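Local coordinates for Mlr7391 protein (Mesorhizobium loti, PDB 3HK4), which is of unproven function but has an NTF2-like fold and probably resembles the SnoaL polyketide cyclases, small enzymes that close rings in polyketide substrates, at residues K27-L32 with A39-K44. Sequence-based numbering, arbitrary orientation.
Sequences KDFTEL and AGAAEK
The methyl group of A41 fits between F29 and L32, with its CB 3.8 Å from L32 CB and 3.9 Å from F29 CD1, the ring meeting it obliquely. A small residue suits this place, because the CA atoms of F29 and A41 come within 5.5 Å of each other. L32 adds a branch over the A41 backbone, CD1 lying 3.9 Å from A41 CA. On the solvent side, K44, long enough to span the gap between the helices, crosses D28 at roughly a right angle. With CG anti to the backbone N (chi1 -171°) and the chain extended beyond it, K44 brings NZ to 2.7 Å from D28 OD2, a salt bridge on the syn side, 19° out of the carboxylate plane. D28 OD2 also has a hydrogen bond with Y45 OH, so a carboxylate suits both partners and two bonds grip this one oxygen. Replacing D28 by an alanine is likely to leave the K44 ammonium without its carboxylate and the Y45 hydroxyl without this hydrogen bond. Aromatic F29 suits the interior, meeting Y122 edge-to-face and also F97. In this near-antiparallel helical hairpin (152°), helix 38-45 packs on helix 22-34, which lies against the curved sheet through F29 and T30, in the NTF2-like cone.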
loop_
_atom_site.group_PDB
_atom_site.type_symbol
_atom_site.label_atom_id
_atom_site.label_comp_id
_atom_site.label_asym_id
_atom_site.label_seq_id
_atom_site.Cartn_x
_atom_site.Cartn_y
_atom_site.Cartn_z
ATOM N N LYS A 27 -21.157 13.745 9.985
ATOM C CA LYS A 27 -22.091 13.976 8.901
ATOM C C LYS A 27 -21.390 14.498 7.671
ATOM O O LYS A 27 -21.631 14.035 6.561
ATOM C CB LYS A 27 -23.159 14.946 9.351
ATOM C CG LYS A 27 -24.207 15.296 8.298
ATOM C CD LYS A 27 -25.125 16.435 8.790
ATOM C CE LYS A 27 -26.278 16.736 7.789
ATOM N NZ LYS A 27 -25.852 17.224 6.446
ATOM N N ASP A 28 -20.482 15.428 7.840
ATOM C CA ASP A 28 -19.788 15.983 6.670
ATOM C C ASP A 28 -18.951 14.884 6.006
ATOM O O ASP A 28 -19.051 14.661 4.812
ATOM C CB ASP A 28 -18.932 17.165 7.101
ATOM C CG ASP A 28 -18.308 17.897 5.954
ATOM O OD1 ASP A 28 -18.931 17.995 4.889
ATOM O OD2 ASP A 28 -17.177 18.397 6.131
ATOM N N PHE A 29 -18.124 14.216 6.794
ATOM C CA PHE A 29 -17.233 13.137 6.311
ATOM C C PHE A 29 -18.025 12.068 5.585
ATOM O O PHE A 29 -17.640 11.638 4.510
ATOM C CB PHE A 29 -16.488 12.576 7.526
ATOM C CG PHE A 29 -15.507 11.496 7.223
ATOM C CD1 PHE A 29 -14.229 11.792 6.905
ATOM C CD2 PHE A 29 -15.865 10.167 7.352
ATOM C CE1 PHE A 29 -13.310 10.752 6.651
ATOM C CE2 PHE A 29 -14.970 9.142 7.093
ATOM C CZ PHE A 29 -13.684 9.458 6.759
ATOM N N THR A 30 -19.157 11.679 6.152
ATOM C CA THR A 30 -20.013 10.638 5.542
ATOM C C THR A 30 -20.570 11.102 4.212
ATOM O O THR A 30 -20.571 10.350 3.246
ATOM C CB THR A 30 -21.146 10.224 6.503
ATOM O OG1 THR A 30 -20.531 9.776 7.714
ATOM C CG2 THR A 30 -22.021 9.096 5.886
ATOM N N GLU A 31 -21.046 12.332 4.160
ATOM C CA GLU A 31 -21.601 12.862 2.933
ATOM C C GLU A 31 -20.532 12.915 1.851
ATOM O O GLU A 31 -20.778 12.605 0.696
ATOM C CB GLU A 31 -22.225 14.246 3.187
ATOM C CG GLU A 31 -23.536 14.173 3.981
ATOM C CD GLU A 31 -24.111 15.554 4.377
ATOM O OE1 GLU A 31 -23.560 16.609 3.967
ATOM O OE2 GLU A 31 -25.122 15.575 5.121
ATOM N N LEU A 32 -19.333 13.349 2.225
ATOM C CA LEU A 32 -18.246 13.367 1.293
ATOM C C LEU A 32 -17.927 11.971 0.762
ATOM O O LEU A 32 -17.759 11.774 -0.473
ATOM C CB LEU A 32 -17.006 14.058 1.941
ATOM C CG LEU A 32 -17.067 15.554 2.105
ATOM C CD1 LEU A 32 -15.893 16.058 3.038
ATOM C CD2 LEU A 32 -16.997 16.241 0.777
ATOM N N ALA A 39 -10.896 11.414 -1.371
ATOM C CA ALA A 39 -9.661 12.186 -1.162
ATOM C C ALA A 39 -9.917 13.485 -0.434
ATOM O O ALA A 39 -9.087 13.924 0.394
ATOM C CB ALA A 39 -8.914 12.450 -2.516
ATOM N N GLY A 40 -11.065 14.092 -0.667
ATOM C CA GLY A 40 -11.376 15.343 -0.015
ATOM C C GLY A 40 -11.655 15.182 1.460
ATOM O O GLY A 40 -11.241 15.998 2.290
ATOM N N ALA A 41 -12.372 14.127 1.789
ATOM C CA ALA A 41 -12.696 13.800 3.187
ATOM C C ALA A 41 -11.436 13.506 3.985
ATOM O O ALA A 41 -11.218 14.024 5.088
ATOM C CB ALA A 41 -13.675 12.591 3.178
ATOM N N ALA A 42 -10.531 12.752 3.351
ATOM C CA ALA A 42 -9.278 12.417 3.957
ATOM C C ALA A 42 -8.414 13.685 4.198
ATOM O O ALA A 42 -7.877 13.887 5.286
ATOM C CB ALA A 42 -8.534 11.418 3.061
ATOM N N GLU A 43 -8.273 14.523 3.190
ATOM C CA GLU A 43 -7.473 15.747 3.339
ATOM C C GLU A 43 -8.094 16.695 4.347
ATOM O O GLU A 43 -7.396 17.385 5.104
ATOM C CB GLU A 43 -7.297 16.407 1.966
ATOM C CG GLU A 43 -6.362 17.588 1.920
ATOM C CD GLU A 43 -6.928 18.882 2.462
ATOM O OE1 GLU A 43 -8.116 19.177 2.221
ATOM O OE2 GLU A 43 -6.163 19.648 3.097
ATOM N N LYS A 44 -9.402 16.797 4.346
ATOM C CA LYS A 44 -10.053 17.711 5.305
ATOM C C LYS A 44 -9.974 17.259 6.758
ATOM O O LYS A 44 -9.765 18.062 7.679
ATOM C CB LYS A 44 -11.546 17.913 4.929
ATOM C CG LYS A 44 -12.293 19.017 5.732
ATOM C CD LYS A 44 -13.673 19.250 5.204
ATOM C CE LYS A 44 -14.431 20.234 6.013
ATOM N NZ LYS A 44 -15.707 20.492 5.310
#